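Local coordinates for putative metal binding protein RUMGNA_00854 (PDB 3U7Z), which binds calcium ions and belongs to a family of uncharacterised, ubiquitin-like domains whose biological role is not known, at residues T12-D17 against A92-L97; W68-K73 against T96-Y101. All coordinates share one frame; numbering follows the deposited sequence.

Strand 92-99 is common to both interactions, one along each of its edges: interaction 1 pairs it in parallel with strand 7-14, interaction 2 antiparallel with strand 67-73, and T96 and L97 serve in both. Each contact is partly buried. V13, L95 and W69 lie on the same inner face of the sheet, while the opposite face is more polar and partly open at T12, I14, E94, T96 and K98. Interaction 1 relies chiefly on backbone hydrogen bonds, with modest side-chain contacts beside them; interaction 2, running out to the C-terminus, adds the large surfaces of two tryptophans and an indole N-H bond. E94 OE1 ties the two together through a probable hydrogen bond to T72 OG1.

Interaction 1: residues T12-D17 against A92-L97; sequences TVIHGD and AFELTL
T12, V13 and I14 pair with E94, L95 and T96 as two parallel strands in the middle of the mixed sheet, strand 7-14 beside strand 92-99, their directions differing by only 18°. Four backbone bonds close the seam. T12 N gives to F93 O, T12 O takes L95 N, I14 N gives to L95 O, and I14 O takes L97 N. T12 and I14 thus turn both backbone groups toward this neighbour, while V13 turns its own to N21 in strand 20-27, the alternation expected of an inner strand. E94 CA adds a C-H contact to T12 O at 3.1 Å.

The first and last strands of the chain lying parallel at the centre, in the order 2-1-5-3-4, is the signature of the beta-grasp fold, consistent with membership of the ubiquitin clan. V13 and L95 are buried on one face, where branched apolar residues fit: L95 packs on V11 and I71, and V13 CG1, anti to the backbone N (chi1 180°), lies over a face of the H15 ring. ND1 of that imidazole bonds E59 and NE2 bonds D57, a calcium-binding residue without its ion in this chain.

On the other face, I14 in the conformer described here lays CD1 alongside E94 CB at 3.8 Å, though a second conformer makes this detail tentative. The E94 carboxylate bends away to T72 and G75. One water joins T12 OG1 to F93 O, which also receives T12 N; another donates to both H15 O and L97 O, bridging the strands where direct bonding ends. There a CB on G16 would come to about 3.3 Å from L97 CD2, which is tight, so glycine suits the turn.

Interaction 2: residues W68-K73 against T96-Y101; sequences WWCITK and TLKEGY
W68 and K98 form an antiparallel hydrogen-bonded pair, W68 N giving to K98 O and K98 N to W68 O; C70 and T96 repeat the pattern. From CB, the W68 side chain swings its indole over strand 96-99, CG lying between the backbone N and the carbonyl carbon (chi1 54°). CD1 passes 3.8 Å from K98 O. NE1 then gives a hydrogen bond of 2.8 Å to G100 O, which lies almost in the ring plane, and this fixes the rotation of the indole. CE2 sits under K98 CB, part of a CH-pi contact over the five-membered ring, and farther out CZ2 meets K98 CD at 3.7 Å and the edge of Y101 at CD1. Were W68 replaced by an alanine, G100 O would probably lose its indole donor and the K98 methylenes their aromatic cover. Glycine suits position 100, whose phi is positive (74°).

On the opposite face, W69 receives L97 CD1 over its five-membered ring, 3.9 Å from the centroid. Its CE3 comes 3.5 Å from T96 C. A water donates to C70 O and T72 OG1 and also bonds T96 OG1, so polar threonines fit this more open face. Such antiparallel pairing of the last strand with strand 67-73, on the side away from strand 7-14, completes the central part of a beta-grasp sheet.

Interaction 1: residues T12-D17 against A92-L97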
loop_
_atom_site.group_PDB
_atom_site.type_symbol
_atom_site.label_atom_id
_atom_site.label_comp_id
_atom_site.label_asym_id
_atom_site.label_seq_id
_atom_site.Cartn_x
_atom_site.Cartn_y
_atom_site.Cartn_z
ATOM N N THR A 12 4.716 5.897 0.035
ATOM C CA THR A 12 5.633 5.910 1.162
ATOM C C THR A 12 5.284 4.776 2.099
ATOM O O THR A 12 4.122 4.586 2.435
ATOM C CB THR A 12 5.576 7.236 1.906
ATOM O OG1 THR A 12 5.891 8.309 1.008
ATOM C CG2 THR A 12 6.541 7.280 3.061
ATOM N N VAL A 13 6.275 3.956 2.412
ATOM C CA VAL A 13 6.142 2.871 3.339
ATOM C C VAL A 13 6.642 3.310 4.689
ATOM O O VAL A 13 7.789 3.691 4.807
ATOM C CB VAL A 13 6.854 1.623 2.857
ATOM C CG1 VAL A 13 6.712 0.494 3.833
ATOM C CG2 VAL A 13 6.373 1.250 1.445
ATOM N N ILE A 14 5.779 3.246 5.683
ATOM C CA ILE A 14 6.140 3.586 7.070
ATOM C C ILE A 14 6.210 2.274 7.857
ATOM O O ILE A 14 5.214 1.620 8.170
ATOM C CB ILE A 14 5.217 4.625 7.711
ATOM C CG1 ILE A 14 5.178 5.919 6.886
ATOM C CG2 ILE A 14 5.717 5.017 9.085
ATOM C CD1 ILE A 14 4.108 5.964 5.841
ATOM N N HIS A 15 7.439 1.885 8.085
ATOM C CA HIS A 15 7.781 0.639 8.683
ATOM C C HIS A 15 7.506 0.640 10.207
ATOM O O HIS A 15 7.291 1.690 10.838
ATOM C CB HIS A 15 9.252 0.271 8.365
ATOM C CG HIS A 15 9.462 -0.221 6.963
ATOM N ND1 HIS A 15 9.042 -1.472 6.566
ATOM C CD2 HIS A 15 9.947 0.389 5.851
ATOM C CE1 HIS A 15 9.352 -1.652 5.286
ATOM N NE2 HIS A 15 9.888 -0.526 4.818
ATOM N N GLY A 16 7.636 -0.559 10.770
ATOM C CA GLY A 16 7.441 -0.790 12.197
ATOM C C GLY A 16 8.364 0.021 13.076
ATOM O O GLY A 16 7.932 0.403 14.148
ATOM N N ASP A 17 9.596 0.293 12.616
ATOM C CA ASP A 17 10.586 1.076 13.375
ATOM C C ASP A 17 10.614 2.568 12.982
ATOM O O ASP A 17 11.597 3.263 13.318
ATOM C CB ASP A 17 11.981 0.489 13.223
ATOM C CG ASP A 17 12.532 0.609 11.805
ATOM O OD1 ASP A 17 11.807 1.065 10.896
ATOM O OD2 ASP A 17 13.703 0.247 11.560
ATOM N N ALA A 92 -0.347 10.779 -3.645
ATOM C CA ALA A 92 0.637 10.272 -2.655
ATOM C C ALA A 92 -0.114 9.289 -1.753
ATOM O O ALA A 92 -1.130 9.661 -1.143
ATOM C CB ALA A 92 1.187 11.424 -1.825
ATOM N N PHE A 93 0.335 8.045 -1.731
ATOM C CA PHE A 93 -0.200 7.017 -0.887
ATOM C C PHE A 93 0.799 6.660 0.151
ATOM O O PHE A 93 1.994 6.820 -0.040
ATOM C CB PHE A 93 -0.533 5.748 -1.652
ATOM C CG PHE A 93 -1.663 5.901 -2.601
ATOM C CD1 PHE A 93 -2.951 5.698 -2.182
ATOM C CD2 PHE A 93 -1.447 6.233 -3.958
ATOM C CE1 PHE A 93 -4.050 5.822 -3.038
ATOM C CE2 PHE A 93 -2.555 6.403 -4.821
ATOM C CZ PHE A 93 -3.848 6.167 -4.345
ATOM N N GLU A 94 0.291 6.170 1.276
ATOM C CA GLU A 94 1.158 5.640 2.338
ATOM C C GLU A 94 0.684 4.224 2.677
ATOM O O GLU A 94 -0.541 3.933 2.653
ATOM C CB GLU A 94 1.145 6.542 3.584
ATOM C CG GLU A 94 1.371 8.002 3.253
ATOM C CD GLU A 94 0.135 8.785 2.725
ATOM O OE1 GLU A 94 -1.003 8.546 3.200
ATOM O OE2 GLU A 94 0.309 9.702 1.880
ATOM N N LEU A 95 1.629 3.370 3.010
ATOM C CA LEU A 95 1.370 2.020 3.579
ATOM C C LEU A 95 2.051 2.033 4.951
ATOM O O LEU A 95 3.265 2.168 5.053
ATOM C CB LEU A 95 1.944 0.905 2.713
ATOM C CG LEU A 95 1.351 0.852 1.330
ATOM C CD1 LEU A 95 2.135 -0.033 0.394
ATOM C CD2 LEU A 95 -0.050 0.454 1.338
ATOM N N THR A 96 1.265 1.924 6.023
ATOM C CA THR A 96 1.756 2.048 7.371
ATOM C C THR A 96 1.486 0.796 8.137
ATOM O O THR A 96 0.403 0.273 8.106
ATOM C CB THR A 96 1.062 3.204 8.115
ATOM O OG1 THR A 96 1.254 4.376 7.347
ATOM C CG2 THR A 96 1.631 3.432 9.502
ATOM N N LEU A 97 2.501 0.350 8.853
ATOM C CA LEU A 97 2.335 -0.788 9.755
ATOM C C LEU A 97 1.668 -0.317 11.033
ATOM O O LEU A 97 2.271 0.413 11.789
ATOM C CB LEU A 97 3.634 -1.522 10.012
ATOM C CG LEU A 97 3.515 -2.885 10.689
ATOM C CD1 LEU A 97 2.678 -3.885 9.969
ATOM C CD2 LEU A 97 4.897 -3.438 10.977
HETATM O O HOH W 1 3.700 9.033 -0.597
HETATM O O HOH W 2 4.702 2.051 12.048
#

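Interaction 2: residues W68-K73 against T96-Y101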
loop_
_atom_site.group_PDB
_atom_site.type_symbol
_atom_site.label_atom_id
_atom_site.label_comp_id
_atom_site.label_asym_id
_atom_site.label_seq_id
_atom_site.Cartn_x
_atom_site.Cartn_y
_atom_site.Cartn_z
ATOM N N TRP A 68 -1.033 -4.911 11.189
ATOM C CA TRP A 68 -1.637 -4.910 9.886
ATOM C C TRP A 68 -1.172 -3.699 9.113
ATOM O O TRP A 68 -0.856 -2.643 9.652
ATOM C CB TRP A 68 -3.173 -4.919 9.982
ATOM C CG TRP A 68 -3.774 -3.831 10.823
ATOM C CD1 TRP A 68 -3.792 -3.801 12.192
ATOM C CD2 TRP A 68 -4.546 -2.740 10.406
ATOM N NE1 TRP A 68 -4.457 -2.723 12.639
ATOM C CE2 TRP A 68 -4.955 -2.043 11.566
ATOM C CE3 TRP A 68 -4.871 -2.211 9.162
ATOM C CZ2 TRP A 68 -5.672 -0.881 11.499
ATOM C CZ3 TRP A 68 -5.652 -1.090 9.126
ATOM C CH2 TRP A 68 -6.039 -0.436 10.285
ATOM N N TRP A 69 -1.112 -3.853 7.793
ATOM C CA TRP A 69 -0.767 -2.772 6.864
ATOM C C TRP A 69 -2.001 -1.984 6.508
ATOM O O TRP A 69 -3.052 -2.523 6.151
ATOM C CB TRP A 69 -0.121 -3.326 5.603
ATOM C CG TRP A 69 1.257 -3.812 5.863
ATOM C CD1 TRP A 69 1.684 -5.149 5.989
ATOM C CD2 TRP A 69 2.427 -3.012 6.030
ATOM N NE1 TRP A 69 3.019 -5.169 6.247
ATOM C CE2 TRP A 69 3.498 -3.890 6.290
ATOM C CE3 TRP A 69 2.667 -1.651 5.959
ATOM C CZ2 TRP A 69 4.798 -3.419 6.453
ATOM C CZ3 TRP A 69 3.938 -1.178 6.163
ATOM C CH2 TRP A 69 4.991 -2.077 6.404
ATOM N N CYS A 70 -1.865 -0.662 6.607
ATOM C CA CYS A 70 -2.939 0.272 6.347
ATOM C C CYS A 70 -2.620 1.188 5.195
ATOM O O CYS A 70 -1.544 1.745 5.144
ATOM C CB CYS A 70 -3.140 1.110 7.619
ATOM S SG CYS A 70 -4.295 2.461 7.300
ATOM N N ILE A 71 -3.565 1.357 4.296
ATOM C CA ILE A 71 -3.397 2.241 3.140
ATOM C C ILE A 71 -4.027 3.593 3.453
ATOM O O ILE A 71 -5.193 3.654 3.834
ATOM C CB ILE A 71 -4.103 1.737 1.865
ATOM C CG1 ILE A 71 -3.665 0.312 1.505
ATOM C CG2 ILE A 71 -3.836 2.670 0.637
ATOM C CD1 ILE A 71 -4.499 -0.426 0.458
ATOM N N THR A 72 -3.284 4.686 3.237
ATOM C CA THR A 72 -3.843 6.039 3.308
ATOM C C THR A 72 -3.419 6.786 2.061
ATOM O O THR A 72 -2.551 6.342 1.317
ATOM C CB THR A 72 -3.457 6.782 4.582
ATOM O OG1 THR A 72 -2.050 6.746 4.741
ATOM C CG2 THR A 72 -4.114 6.176 5.764
ATOM N N LYS A 73 -4.116 7.887 1.779
ATOM C CA LYS A 73 -3.821 8.721 0.636
ATOM C C LYS A 73 -3.724 10.147 1.186
ATOM O O LYS A 73 -4.714 10.732 1.629
ATOM C CB LYS A 73 -4.913 8.548 -0.420
ATOM C CG LYS A 73 -4.747 9.416 -1.684
ATOM C CD LYS A 73 -5.848 8.983 -2.709
ATOM C CE LYS A 73 -6.457 10.057 -3.566
ATOM N NZ LYS A 73 -7.855 9.633 -4.006
ATOM N N THR A 96 1.265 1.924 6.023
ATOM C CA THR A 96 1.756 2.048 7.371
ATOM C C THR A 96 1.486 0.796 8.137
ATOM O O THR A 96 0.403 0.273 8.106
ATOM C CB THR A 96 1.062 3.204 8.115
ATOM O OG1 THR A 96 1.254 4.376 7.347
ATOM C CG2 THR A 96 1.631 3.432 9.502
ATOM N N LEU A 97 2.501 0.350 8.853
ATOM C CA LEU A 97 2.335 -0.788 9.755
ATOM C C LEU A 97 1.668 -0.317 11.033
ATOM O O LEU A 97 2.271 0.413 11.789
ATOM C CB LEU A 97 3.634 -1.522 10.012
ATOM C CG LEU A 97 3.515 -2.885 10.689
ATOM C CD1 LEU A 97 2.678 -3.885 9.969
ATOM C CD2 LEU A 97 4.897 -3.438 10.977
ATOM N N LYS A 98 0.438 -0.806 11.280
ATOM C CA LYS A 98 -0.335 -0.439 12.431
ATOM C C LYS A 98 -0.423 -1.641 13.359
ATOM O O LYS A 98 -0.200 -2.766 12.982
ATOM C CB LYS A 98 -1.722 0.054 12.023
ATOM C CG LYS A 98 -1.745 1.362 11.292
ATOM C CD LYS A 98 -3.190 1.877 11.029
ATOM C CE LYS A 98 -3.171 3.200 10.261
ATOM N NZ LYS A 98 -4.477 3.560 9.620
ATOM N N GLU A 99 -0.811 -1.367 14.602
ATOM C CA GLU A 99 -0.985 -2.388 15.623
ATOM C C GLU A 99 -2.305 -2.127 16.352
ATOM O O GLU A 99 -2.548 -1.031 16.835
ATOM C CB GLU A 99 0.168 -2.395 16.638
ATOM C CG GLU A 99 1.542 -2.266 16.053
ATOM C CD GLU A 99 2.609 -2.626 17.057
ATOM O OE1 GLU A 99 2.822 -1.831 18.003
ATOM O OE2 GLU A 99 3.209 -3.711 16.903
ATOM N N GLY A 100 -3.161 -3.123 16.382
ATOM C CA GLY A 100 -4.453 -3.025 17.078
ATOM C C GLY A 100 -5.481 -2.191 16.364
ATOM O O GLY A 100 -5.336 -1.885 15.208
ATOM N N TYR A 101 -6.457 -1.724 17.102
ATOM C CA TYR A 101 -7.666 -1.159 16.528
ATOM C C TYR A 101 -8.328 -0.248 17.532
ATOM O O TYR A 101 -8.214 -0.511 18.741
ATOM C CB TYR A 101 -8.589 -2.267 16.072
ATOM C CG TYR A 101 -9.650 -1.843 15.112
ATOM C CD1 TYR A 101 -9.318 -1.297 13.881
ATOM C CD2 TYR A 101 -10.989 -2.032 15.393
ATOM C CE1 TYR A 101 -10.266 -0.908 12.979
ATOM C CE2 TYR A 101 -11.982 -1.667 14.491
ATOM C CZ TYR A 101 -11.614 -1.093 13.297
ATOM O OH TYR A 101 -12.567 -0.635 12.427
ATOM O OXT TYR A 101 -8.955 0.780 17.173
HETATM O O HOH W 3 -1.031 4.432 5.801
#